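Local coordinates for five-membered-cyclitol-phosphate synthase (Streptomyces citricolor, PDB 6K96), which belongs to the myo-inositol-1-phosphate synthase family and binds nicotinamide-adenine-dinucleotide on a Rossmann-type nucleotide-binding domain, at residues V127-L132 with V155-E160; D182-H187 with A297-D302; A322-K327 with Y336-V341. All coordinates share one frame; numbering follows the deposited sequence.

Contact 1 of 3, residues V127-L132 with V155-E160; sequences VLLYSL and VNCTPE. With NAD (nicotinamide-adenine-dinucleotide), chain G.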
loop_
_atom_site.group_PDB
_atom_site.type_symbol
_atom_site.label_atom_id
_atom_site.label_comp_id
_atom_site.label_asym_id
_atom_site.label_seq_id
_atom_site.Cartn_x
_atom_site.Cartn_y
_atom_site.Cartn_z
ATOM N N VAL B 127 -1.775 -40.894 15.308
ATOM C CA VAL B 127 -1.643 -40.084 14.071
ATOM C C VAL B 127 -0.154 -39.885 13.843
ATOM O O VAL B 127 0.552 -39.479 14.788
ATOM C CB VAL B 127 -2.366 -38.731 14.211
ATOM C CG1 VAL B 127 -2.211 -37.891 12.957
ATOM C CG2 VAL B 127 -3.838 -38.876 14.569
ATOM N N LEU B 128 0.302 -40.118 12.624
ATOM C CA LEU B 128 1.635 -39.662 12.187
ATOM C C LEU B 128 1.417 -38.473 11.257
ATOM O O LEU B 128 0.702 -38.635 10.272
ATOM C CB LEU B 128 2.387 -40.785 11.485
ATOM C CG LEU B 128 3.723 -40.312 10.921
ATOM C CD1 LEU B 128 4.686 -39.998 12.023
ATOM C CD2 LEU B 128 4.321 -41.310 9.990
ATOM N N LEU B 129 1.936 -37.307 11.634
ATOM C CA LEU B 129 1.935 -36.060 10.825
ATOM C C LEU B 129 3.216 -36.007 9.978
ATOM O O LEU B 129 4.349 -35.837 10.529
ATOM C CB LEU B 129 1.847 -34.849 11.763
ATOM C CG LEU B 129 1.824 -33.484 11.072
ATOM C CD1 LEU B 129 0.587 -33.339 10.198
ATOM C CD2 LEU B 129 1.909 -32.375 12.101
ATOM N N TYR B 130 3.049 -36.116 8.670
ATOM C CA TYR B 130 4.148 -36.011 7.707
ATOM C C TYR B 130 4.384 -34.551 7.384
ATOM O O TYR B 130 3.527 -33.940 6.697
ATOM C CB TYR B 130 3.790 -36.805 6.452
ATOM C CG TYR B 130 4.835 -36.735 5.369
ATOM C CD1 TYR B 130 6.011 -37.463 5.483
ATOM C CD2 TYR B 130 4.667 -35.929 4.254
ATOM C CE1 TYR B 130 6.983 -37.425 4.489
ATOM C CE2 TYR B 130 5.641 -35.867 3.265
ATOM C CZ TYR B 130 6.794 -36.633 3.369
ATOM O OH TYR B 130 7.739 -36.605 2.385
ATOM N N SER B 131 5.496 -33.995 7.811
ATOM C CA SER B 131 5.688 -32.526 7.697
ATOM C C SER B 131 7.100 -32.226 7.202
ATOM O O SER B 131 7.713 -31.250 7.676
ATOM C CB SER B 131 5.403 -31.840 9.007
ATOM O OG SER B 131 4.939 -30.498 8.791
ATOM N N LEU B 132 7.551 -32.998 6.226
ATOM C CA LEU B 132 8.882 -32.868 5.586
ATOM C C LEU B 132 8.829 -31.785 4.519
ATOM O O LEU B 132 7.762 -31.325 4.120
ATOM C CB LEU B 132 9.261 -34.210 4.928
ATOM C CG LEU B 132 10.037 -35.210 5.791
ATOM C CD1 LEU B 132 9.135 -35.727 6.890
ATOM C CD2 LEU B 132 10.535 -36.366 4.962
ATOM N N VAL B 155 -1.327 -38.248 8.005
ATOM C CA VAL B 155 -1.715 -36.897 7.493
ATOM C C VAL B 155 -0.613 -36.354 6.587
ATOM O O VAL B 155 0.462 -36.059 7.098
ATOM C CB VAL B 155 -1.996 -35.908 8.646
ATOM C CG1 VAL B 155 -2.197 -34.486 8.128
ATOM C CG2 VAL B 155 -3.187 -36.323 9.496
ATOM N N ASN B 156 -0.927 -36.104 5.319
ATOM C CA ASN B 156 0.026 -35.520 4.338
ATOM C C ASN B 156 -0.150 -33.989 4.203
ATOM O O ASN B 156 -1.053 -33.545 3.426
ATOM C CB ASN B 156 -0.131 -36.209 2.985
ATOM C CG ASN B 156 0.890 -35.699 2.011
ATOM O OD1 ASN B 156 1.856 -35.085 2.411
ATOM N ND2 ASN B 156 0.712 -35.988 0.744
ATOM N N CYS B 157 0.751 -33.200 4.809
ATOM C CA CYS B 157 0.840 -31.730 4.572
ATOM C C CYS B 157 1.289 -31.346 3.157
ATOM O O CYS B 157 1.056 -30.114 2.809
ATOM C CB CYS B 157 1.907 -31.028 5.396
ATOM S SG CYS B 157 1.583 -31.157 7.143
ATOM N N THR B 158 1.973 -32.243 2.439
ATOM C CA THR B 158 2.806 -31.883 1.252
ATOM C C THR B 158 2.048 -32.181 -0.031
ATOM O O THR B 158 1.046 -32.898 0.039
ATOM C CB THR B 158 4.159 -32.617 1.213
ATOM O OG1 THR B 158 3.980 -33.943 0.736
ATOM C CG2 THR B 158 4.830 -32.664 2.562
ATOM N N PRO B 159 2.510 -31.648 -1.200
ATOM C CA PRO B 159 1.922 -31.956 -2.514
ATOM C C PRO B 159 2.244 -33.369 -3.045
ATOM O O PRO B 159 1.696 -33.756 -4.091
ATOM C CB PRO B 159 2.505 -30.921 -3.498
ATOM C CG PRO B 159 3.199 -29.905 -2.611
ATOM C CD PRO B 159 3.584 -30.650 -1.341
ATOM N N GLU B 160 3.027 -34.148 -2.310
ATOM C CA GLU B 160 3.362 -35.525 -2.743
ATOM C C GLU B 160 2.087 -36.363 -2.823
ATOM O O GLU B 160 1.194 -36.160 -2.027
ATOM C CB GLU B 160 4.440 -36.157 -1.864
ATOM C CG GLU B 160 5.831 -35.723 -2.261
ATOM C CD GLU B 160 6.048 -34.239 -2.533
ATOM O OE1 GLU B 160 6.241 -33.870 -3.743
ATOM O OE2 GLU B 160 6.010 -33.460 -1.549
HETATM P PA NAD G . 10.403 -27.007 7.630
HETATM O O1A NAD G . 11.430 -26.858 6.575
HETATM O O2A NAD G . 10.422 -25.957 8.707
HETATM O O5B NAD G . 10.314 -28.446 8.270
HETATM C C5B NAD G . 10.988 -29.484 7.521
HETATM C C4B NAD G . 11.611 -30.457 8.486
HETATM O O4B NAD G . 11.823 -31.782 7.894
HETATM C C3B NAD G . 12.990 -30.009 8.980
HETATM O O3B NAD G . 13.063 -30.242 10.381
HETATM C C2B NAD G . 13.921 -30.965 8.238
HETATM O O2B NAD G . 15.130 -30.894 8.937
HETATM C C1B NAD G . 13.083 -32.242 8.361
HETATM N N9A NAD G . 13.464 -33.381 7.549
HETATM C C8A NAD G . 14.087 -33.288 6.329
HETATM N N7A NAD G . 14.241 -34.451 5.739
HETATM C C5A NAD G . 13.656 -35.370 6.603
HETATM C C6A NAD G . 13.504 -36.768 6.518
HETATM N N6A NAD G . 13.918 -37.475 5.473
HETATM N N1A NAD G . 12.837 -37.396 7.526
HETATM C C2A NAD G . 12.428 -36.645 8.566
HETATM N N3A NAD G . 12.536 -35.331 8.752
HETATM C C4A NAD G . 13.159 -34.727 7.723
HETATM O O3 NAD G . 8.987 -26.953 6.914
HETATM P PN NAD G . 7.586 -26.382 7.458
HETATM O O1N NAD G . 7.310 -27.035 8.758
HETATM O O2N NAD G . 7.715 -24.901 7.274
HETATM O O5D NAD G . 6.579 -26.991 6.356
HETATM C C5D NAD G . 6.510 -28.472 6.236
HETATM C C4D NAD G . 5.816 -28.837 4.958
HETATM O O4D NAD G . 4.441 -28.388 4.950
HETATM C C3D NAD G . 6.482 -28.220 3.719
HETATM O O3D NAD G . 6.409 -29.175 2.683
HETATM C C2D NAD G . 5.518 -27.100 3.338
HETATM O O2D NAD G . 5.447 -26.763 1.966
HETATM C C1D NAD G . 4.176 -27.734 3.701
HETATM N N1N NAD G . 3.124 -26.676 3.779
HETATM C C2N NAD G . 3.371 -25.501 4.567
HETATM C C3N NAD G . 2.520 -24.410 4.524
HETATM C C7N NAD G . 2.830 -23.223 5.418
HETATM O O7N NAD G . 3.737 -23.299 6.237
HETATM N N7N NAD G . 2.103 -22.118 5.270
HETATM C C4N NAD G . 1.431 -24.479 3.657
HETATM C C5N NAD G . 1.106 -25.680 3.038
HETATM C C6N NAD G . 2.002 -26.733 3.041
HETATM O O HOH W 1 7.840 -34.683 0.594
#
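Leu129 pairs with Val155 and Tyr130 with Asn156 as parallel neighbours, and the paired stretches run nearly parallel. Val155 N gives a hydrogen bond to Leu128 O at 3.1 Å, and Tyr130 N gives one to Val155 O at 3.0 Å. A weaker bond from Cys157 N to Tyr130 O extends the ladder just past the strand ends. Helix 137-149 joins the two strands, so this is a beta-alpha-beta crossover of the Rossmann-type sheet.

On one face of the sheet, Leu129 CD1 packs against Val155 CG1 at 3.7 Å and also touches Cys157 SG. The other Val155 branch, CG2, meets Val127 CG1. Helix 292-313 covers this face.

Tyr130 lies on the other face, beneath helix 137-149. Tyr130 holds CG anti to its own backbone N (chi1 178°), which lays the ring beside the Asn156 side chain; ring and amide planes are 68° apart. Thr158 comes across the ring at about a right angle. Its CG2 lies 3.4 Å from Tyr130 CE2, while OG1 sits at the ring edge.

Asn156 OD1 accepts from Thr158 N at 2.8 Å, which makes an Asx turn. The donor stands 57° out of the carbonyl plane. Asn156 ND2 also bonds to Asp182, so both ends of the amide are held.

The dinucleotide lies at the strand ends. Its O3D donates to Leu132 O at 2.9 Å, and the Leu132 side chain packs on the adenine with CG and both methyls, CD2 closest. Apolar contacts and backbone bonds thus join the strands, while the Asx turn shapes the loop beside the cofactor.

Contact 2 of 3, residues D182-H187 with A297-D302; sequences DDLASH and AGVIID. With NAD (nicotinamide-adenine-dinucleotide), chain G.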
loop_
_atom_site.group_PDB
_atom_site.type_symbol
_atom_site.label_atom_id
_atom_site.label_comp_id
_atom_site.label_asym_id
_atom_site.label_seq_id
_atom_site.Cartn_x
_atom_site.Cartn_y
_atom_site.Cartn_z
ATOM N N ASP B 182 -4.330 -34.840 -0.044
ATOM C CA ASP B 182 -2.976 -34.337 0.192
ATOM C C ASP B 182 -2.889 -32.797 0.113
ATOM O O ASP B 182 -3.728 -32.164 -0.522
ATOM C CB ASP B 182 -1.990 -34.909 -0.833
ATOM C CG ASP B 182 -2.042 -36.414 -0.928
ATOM O OD1 ASP B 182 -1.972 -37.049 0.128
ATOM O OD2 ASP B 182 -2.216 -36.928 -2.041
ATOM N N ASP B 183 -1.871 -32.235 0.756
ATOM C CA ASP B 183 -1.356 -30.859 0.519
ATOM C C ASP B 183 -2.199 -29.821 1.262
ATOM O O ASP B 183 -3.292 -29.534 0.727
ATOM C CB ASP B 183 -1.315 -30.560 -0.980
ATOM C CG ASP B 183 -0.412 -29.397 -1.320
ATOM O OD1 ASP B 183 0.278 -28.879 -0.396
ATOM O OD2 ASP B 183 -0.387 -29.029 -2.519
ATOM N N LEU B 184 -1.686 -29.265 2.378
ATOM C CA LEU B 184 -2.401 -28.209 3.177
ATOM C C LEU B 184 -2.753 -27.012 2.303
ATOM O O LEU B 184 -1.817 -26.441 1.681
ATOM C CB LEU B 184 -1.557 -27.664 4.328
ATOM C CG LEU B 184 -1.031 -28.674 5.329
ATOM C CD1 LEU B 184 -0.400 -27.936 6.493
ATOM C CD2 LEU B 184 -2.129 -29.615 5.785
ATOM N N ALA B 185 -4.027 -26.609 2.324
ATOM C CA ALA B 185 -4.487 -25.255 1.912
ATOM C C ALA B 185 -4.352 -24.277 3.092
ATOM O O ALA B 185 -5.070 -24.433 4.108
ATOM C CB ALA B 185 -5.906 -25.359 1.447
ATOM N N SER B 186 -3.446 -23.305 2.998
ATOM C CA SER B 186 -3.017 -22.475 4.153
ATOM C C SER B 186 -4.252 -21.819 4.770
ATOM O O SER B 186 -5.202 -21.554 4.021
ATOM C CB SER B 186 -1.943 -21.492 3.761
ATOM O OG SER B 186 -0.608 -21.997 4.059
ATOM N N HIS B 187 -4.262 -21.621 6.098
ATOM C CA HIS B 187 -5.429 -21.075 6.851
ATOM C C HIS B 187 -6.009 -19.906 6.055
ATOM O O HIS B 187 -7.227 -19.922 5.707
ATOM C CB HIS B 187 -5.057 -20.620 8.275
ATOM C CG HIS B 187 -6.238 -20.629 9.199
ATOM N ND1 HIS B 187 -6.117 -20.466 10.582
ATOM C CD2 HIS B 187 -7.561 -20.866 8.961
ATOM C CE1 HIS B 187 -7.309 -20.584 11.131
ATOM N NE2 HIS B 187 -8.204 -20.841 10.166
ATOM N N ALA B 297 -0.497 -24.537 10.902
ATOM C CA ALA B 297 -0.990 -25.139 12.180
ATOM C C ALA B 297 -2.493 -24.865 12.343
ATOM O O ALA B 297 -3.231 -25.761 12.731
ATOM C CB ALA B 297 -0.211 -24.660 13.366
ATOM N N GLY B 298 -2.948 -23.709 11.917
ATOM C CA GLY B 298 -4.390 -23.397 11.847
ATOM C C GLY B 298 -5.194 -24.407 11.061
ATOM O O GLY B 298 -6.421 -24.442 11.246
ATOM N N VAL B 299 -4.546 -25.212 10.211
ATOM C CA VAL B 299 -5.268 -26.237 9.393
ATOM C C VAL B 299 -4.856 -27.640 9.869
ATOM O O VAL B 299 -5.703 -28.522 9.933
ATOM C CB VAL B 299 -5.019 -25.941 7.908
ATOM C CG1 VAL B 299 -4.962 -27.192 7.067
ATOM C CG2 VAL B 299 -6.034 -24.936 7.372
ATOM N N ILE B 300 -3.618 -27.809 10.294
ATOM C CA ILE B 300 -3.141 -29.096 10.835
ATOM C C ILE B 300 -4.069 -29.431 12.004
ATOM O O ILE B 300 -4.679 -30.501 12.000
ATOM C CB ILE B 300 -1.645 -29.053 11.177
ATOM C CG1 ILE B 300 -0.831 -28.814 9.907
ATOM C CG2 ILE B 300 -1.203 -30.343 11.831
ATOM C CD1 ILE B 300 0.650 -28.558 10.145
ATOM N N ILE B 301 -4.281 -28.521 12.942
ATOM C CA ILE B 301 -5.117 -28.844 14.141
ATOM C C ILE B 301 -6.483 -29.418 13.740
ATOM O O ILE B 301 -6.990 -30.201 14.488
ATOM C CB ILE B 301 -5.294 -27.624 15.049
ATOM C CG1 ILE B 301 -5.726 -28.071 16.440
ATOM C CG2 ILE B 301 -6.265 -26.635 14.397
ATOM C CD1 ILE B 301 -4.799 -29.057 17.056
ATOM N N ASP B 302 -7.074 -28.980 12.633
ATOM C CA ASP B 302 -8.293 -29.558 12.011
ATOM C C ASP B 302 -7.972 -31.013 11.580
ATOM O O ASP B 302 -8.522 -31.927 12.180
ATOM C CB ASP B 302 -8.711 -28.655 10.836
ATOM C CG ASP B 302 -9.851 -27.702 11.142
ATOM O OD1 ASP B 302 -10.988 -28.157 11.044
ATOM O OD2 ASP B 302 -9.613 -26.500 11.452
HETATM P PA NAD G . 10.403 -27.007 7.630
HETATM O O1A NAD G . 11.430 -26.858 6.575
HETATM O O2A NAD G . 10.422 -25.957 8.707
HETATM O O5B NAD G . 10.314 -28.446 8.270
HETATM C C5B NAD G . 10.988 -29.484 7.521
HETATM C C4B NAD G . 11.611 -30.457 8.486
HETATM O O4B NAD G . 11.823 -31.782 7.894
HETATM C C3B NAD G . 12.990 -30.009 8.980
HETATM O O3B NAD G . 13.063 -30.242 10.381
HETATM C C2B NAD G . 13.921 -30.965 8.238
HETATM O O2B NAD G . 15.130 -30.894 8.937
HETATM C C1B NAD G . 13.083 -32.242 8.361
HETATM N N9A NAD G . 13.464 -33.381 7.549
HETATM C C8A NAD G . 14.087 -33.288 6.329
HETATM N N7A NAD G . 14.241 -34.451 5.739
HETATM C C5A NAD G . 13.656 -35.370 6.603
HETATM C C6A NAD G . 13.504 -36.768 6.518
HETATM N N6A NAD G . 13.918 -37.475 5.473
HETATM N N1A NAD G . 12.837 -37.396 7.526
HETATM C C2A NAD G . 12.428 -36.645 8.566
HETATM N N3A NAD G . 12.536 -35.331 8.752
HETATM C C4A NAD G . 13.159 -34.727 7.723
HETATM O O3 NAD G . 8.987 -26.953 6.914
HETATM P PN NAD G . 7.586 -26.382 7.458
HETATM O O1N NAD G . 7.310 -27.035 8.758
HETATM O O2N NAD G . 7.715 -24.901 7.274
HETATM O O5D NAD G . 6.579 -26.991 6.356
HETATM C C5D NAD G . 6.510 -28.472 6.236
HETATM C C4D NAD G . 5.816 -28.837 4.958
HETATM O O4D NAD G . 4.441 -28.388 4.950
HETATM C C3D NAD G . 6.482 -28.220 3.719
HETATM O O3D NAD G . 6.409 -29.175 2.683
HETATM C C2D NAD G . 5.518 -27.100 3.338
HETATM O O2D NAD G . 5.447 -26.763 1.966
HETATM C C1D NAD G . 4.176 -27.734 3.701
HETATM N N1N NAD G . 3.124 -26.676 3.779
HETATM C C2N NAD G . 3.371 -25.501 4.567
HETATM C C3N NAD G . 2.520 -24.410 4.524
HETATM C C7N NAD G . 2.830 -23.223 5.418
HETATM O O7N NAD G . 3.737 -23.299 6.237
HETATM N N7N NAD G . 2.103 -22.118 5.270
HETATM C C4N NAD G . 1.431 -24.479 3.657
HETATM C C5N NAD G . 1.106 -25.680 3.038
HETATM C C6N NAD G . 2.002 -26.733 3.041
#
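Leu184 and Val299 bring the loop after strand 179-180 against helix 292-313, and the contact is largely apolar. Leu184 CD2 meets Val299 CG1 at 3.9 Å, the two side chains running antiparallel alongside each other. The second Leu184 branch, CD1, packs on Ile300 CG1 at 3.6 Å. Leu184 has CG anti to its carbonyl carbon (chi1 -56°), which turns the branched end to the helix, while CB touches the nicotinamide ring.

Backbone groups meet side chains further along. Val299 CG2 approaches Ala185 O at 3.4 Å and also rests near His187 CA. The His187 ring lies against Gly298, whose O sits 3.9 Å above the ring plane, over its centre. Glycine lets the ring come close, with His187 ND1 3.6 Å from Gly298 CA.

Polar bonds run to other partners. Ser186 OG accepts from the cofactor amide N7N at 3.0 Å. His187 NE2 makes a weak hydrogen bond to Arg204 O of the second subunit. No hydrogen bond links the two segments. Between loop and helix the contact is apolar packing, while Ser186 meets the nicotinamide end and His187 the second subunit.

Contact 3 of 3, residues A322-K327 with Y336-V341; sequences AVKVLK and YTSEDV
Val323 sets a methyl over the face of the Tyr336 ring. This CH-pi contact is close: Val323 CG2 lies 3.7 Å from the ring centroid of Tyr336, only 15° off the ring normal. The methyl is displaced a little toward the rim, so Tyr336 CD2 is its nearest ring atom. The two side chains cross obliquely. Val323 CG1 reaches the same tyrosine from beside CG2, at 3.9 Å from Tyr336 CD2. The tyrosine has CG anti to the carbonyl carbon (chi1 -62°), which swings the ring toward Val323. Its hydroxyl end is hydrogen-bonded to Ala330 O, in the loop between the two segments, so the ring is held at its far end as well as across its face. Phe318 adds to this apolar cluster, touching both Val323 and Tyr336.

Val341 meets Val323 from the first turn of helix 338-353. Its CG2 lies 3.8 Å from Val323 CB. The start of that helix carries a capping box. Thr337 is the N-cap, and its OG1 accepts from Asp340 N at 3.3 Å. In return, Thr337 N donates to Asp340 OD2, meeting the carboxylate on its anti side, 27° out of its plane. These reciprocal bonds fix the turn that leads from Tyr336 into the helix.

A looser polar link lies at the exposed margin. Lys324 runs out in an extended chain beyond CG, which carries its amine across to the helix start. Lys324 NZ makes a weak hydrogen bond to Ser338 OG at 3.3 Å. The nearer part of the same chain passes Val341, with Lys324 CG 4.3 Å from Val341 CG1. Leu303 of helix 292-313 packs on the 322-327 segment through Ala322, Val325 and Leu326.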
loop_
_atom_site.group_PDB
_atom_site.type_symbol
_atom_site.label_atom_id
_atom_site.label_comp_id
_atom_site.label_asym_id
_atom_site.label_seq_id
_atom_site.Cartn_x
_atom_site.Cartn_y
_atom_site.Cartn_z
ATOM N N ALA B 322 -12.112 -33.261 5.632
ATOM C CA ALA B 322 -10.749 -32.710 5.444
ATOM C C ALA B 322 -10.711 -31.838 4.200
ATOM O O ALA B 322 -9.671 -31.207 3.970
ATOM C CB ALA B 322 -9.757 -33.821 5.335
ATOM N N VAL B 323 -11.788 -31.789 3.426
ATOM C CA VAL B 323 -11.699 -31.311 2.014
ATOM C C VAL B 323 -11.368 -29.811 1.995
ATOM O O VAL B 323 -10.462 -29.373 1.237
ATOM C CB VAL B 323 -12.956 -31.710 1.220
ATOM C CG1 VAL B 323 -13.066 -31.002 -0.113
ATOM C CG2 VAL B 323 -13.014 -33.203 1.021
ATOM N N LYS B 324 -12.034 -29.002 2.793
ATOM C CA LYS B 324 -11.882 -27.533 2.637
ATOM C C LYS B 324 -10.460 -27.095 3.006
ATOM O O LYS B 324 -10.085 -25.987 2.559
ATOM C CB LYS B 324 -12.938 -26.777 3.440
ATOM C CG LYS B 324 -14.314 -26.810 2.797
ATOM C CD LYS B 324 -15.192 -25.591 3.078
ATOM C CE LYS B 324 -16.347 -25.514 2.085
ATOM N NZ LYS B 324 -17.520 -24.756 2.592
ATOM N N VAL B 325 -9.694 -27.904 3.760
ATOM C CA VAL B 325 -8.346 -27.465 4.223
ATOM C C VAL B 325 -7.217 -28.167 3.441
ATOM O O VAL B 325 -6.052 -28.100 3.904
ATOM C CB VAL B 325 -8.208 -27.627 5.742
ATOM C CG1 VAL B 325 -9.215 -26.775 6.480
ATOM C CG2 VAL B 325 -8.315 -29.067 6.170
ATOM N N LEU B 326 -7.523 -28.754 2.275
ATOM C CA LEU B 326 -6.538 -29.497 1.441
ATOM C C LEU B 326 -6.578 -28.925 0.028
ATOM O O LEU B 326 -7.703 -28.637 -0.460
ATOM C CB LEU B 326 -6.903 -30.983 1.408
ATOM C CG LEU B 326 -6.531 -31.797 2.641
ATOM C CD1 LEU B 326 -7.035 -33.216 2.521
ATOM C CD2 LEU B 326 -5.048 -31.800 2.908
ATOM N N LYS B 327 -5.418 -28.824 -0.636
ATOM C CA LYS B 327 -5.368 -28.500 -2.093
ATOM C C LYS B 327 -5.772 -29.727 -2.927
ATOM O O LYS B 327 -6.481 -29.521 -3.913
ATOM C CB LYS B 327 -4.021 -27.886 -2.482
ATOM C CG LYS B 327 -3.761 -26.556 -1.796
ATOM C CD LYS B 327 -3.368 -25.384 -2.672
ATOM C CE LYS B 327 -1.918 -24.993 -2.494
ATOM N NZ LYS B 327 -1.032 -26.014 -3.093
ATOM N N TYR B 336 -16.919 -33.076 -4.449
ATOM C CA TYR B 336 -17.328 -32.697 -3.068
ATOM C C TYR B 336 -17.990 -31.316 -3.052
ATOM O O TYR B 336 -17.451 -30.411 -3.738
ATOM C CB TYR B 336 -16.160 -32.676 -2.081
ATOM C CG TYR B 336 -15.444 -33.986 -1.841
ATOM C CD1 TYR B 336 -16.012 -35.045 -1.142
ATOM C CD2 TYR B 336 -14.126 -34.123 -2.248
ATOM C CE1 TYR B 336 -15.295 -36.201 -0.881
ATOM C CE2 TYR B 336 -13.406 -35.275 -2.010
ATOM C CZ TYR B 336 -13.992 -36.319 -1.338
ATOM O OH TYR B 336 -13.188 -37.407 -1.192
ATOM N N THR B 337 -19.127 -31.219 -2.327
ATOM C CA THR B 337 -19.920 -29.992 -2.032
ATOM C C THR B 337 -19.674 -29.585 -0.576
ATOM O O THR B 337 -19.113 -30.427 0.136
ATOM C CB THR B 337 -21.428 -30.206 -2.249
ATOM O OG1 THR B 337 -21.953 -31.144 -1.297
ATOM C CG2 THR B 337 -21.750 -30.670 -3.651
ATOM N N SER B 338 -20.149 -28.409 -0.123
ATOM C CA SER B 338 -19.977 -27.916 1.280
ATOM C C SER B 338 -20.695 -28.853 2.246
ATOM O O SER B 338 -20.242 -28.997 3.389
ATOM C CB SER B 338 -20.494 -26.522 1.507
ATOM O OG SER B 338 -19.972 -25.621 0.547
ATOM N N GLU B 339 -21.802 -29.422 1.777
ATOM C CA GLU B 339 -22.661 -30.341 2.564
ATOM C C GLU B 339 -21.934 -31.674 2.730
ATOM O O GLU B 339 -21.992 -32.209 3.840
ATOM C CB GLU B 339 -24.055 -30.445 1.941
ATOM C CG GLU B 339 -25.015 -29.444 2.566
ATOM C CD GLU B 339 -26.278 -29.204 1.754
ATOM O OE1 GLU B 339 -26.165 -29.295 0.504
ATOM O OE2 GLU B 339 -27.367 -28.924 2.362
ATOM N N ASP B 340 -21.236 -32.164 1.707
ATOM C CA ASP B 340 -20.384 -33.381 1.825
ATOM C C ASP B 340 -19.458 -33.195 3.032
ATOM O O ASP B 340 -19.300 -34.152 3.837
ATOM C CB ASP B 340 -19.664 -33.699 0.511
ATOM C CG ASP B 340 -20.566 -34.347 -0.540
ATOM O OD1 ASP B 340 -21.501 -35.117 -0.171
ATOM O OD2 ASP B 340 -20.361 -34.056 -1.717
ATOM N N VAL B 341 -18.937 -31.990 3.196
ATOM C CA VAL B 341 -17.893 -31.708 4.215
ATOM C C VAL B 341 -18.594 -31.639 5.572
ATOM O O VAL B 341 -18.241 -32.417 6.471
ATOM C CB VAL B 341 -17.089 -30.443 3.870
ATOM C CG1 VAL B 341 -16.094 -30.080 4.967
ATOM C CG2 VAL B 341 -16.376 -30.588 2.530
#

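Contacts 1 and 2 lie in the core, and both touch the dinucleotide. Contact 3 is only partly buried, and its centre is about 15 Å from that of the chain. Contact 1 alone pairs strands through backbone bonds; contact 2 relies on apolar packing, and contact 3 mixes a ring contact with helix capping and a weak lysine bond. A probable hydrogen bond between Cys157 O and Leu184 N joins contacts 1 and 2. Segment 182-187 also meets 322-327, through a probable hydrogen bond of Ala185 N with Val325 O and an Asp183-Lys327 salt bridge. Contacts 1 and 3 do not touch. Helix 292-313 supplies one side of contact 2 and packs on residues of contacts 1 and 3.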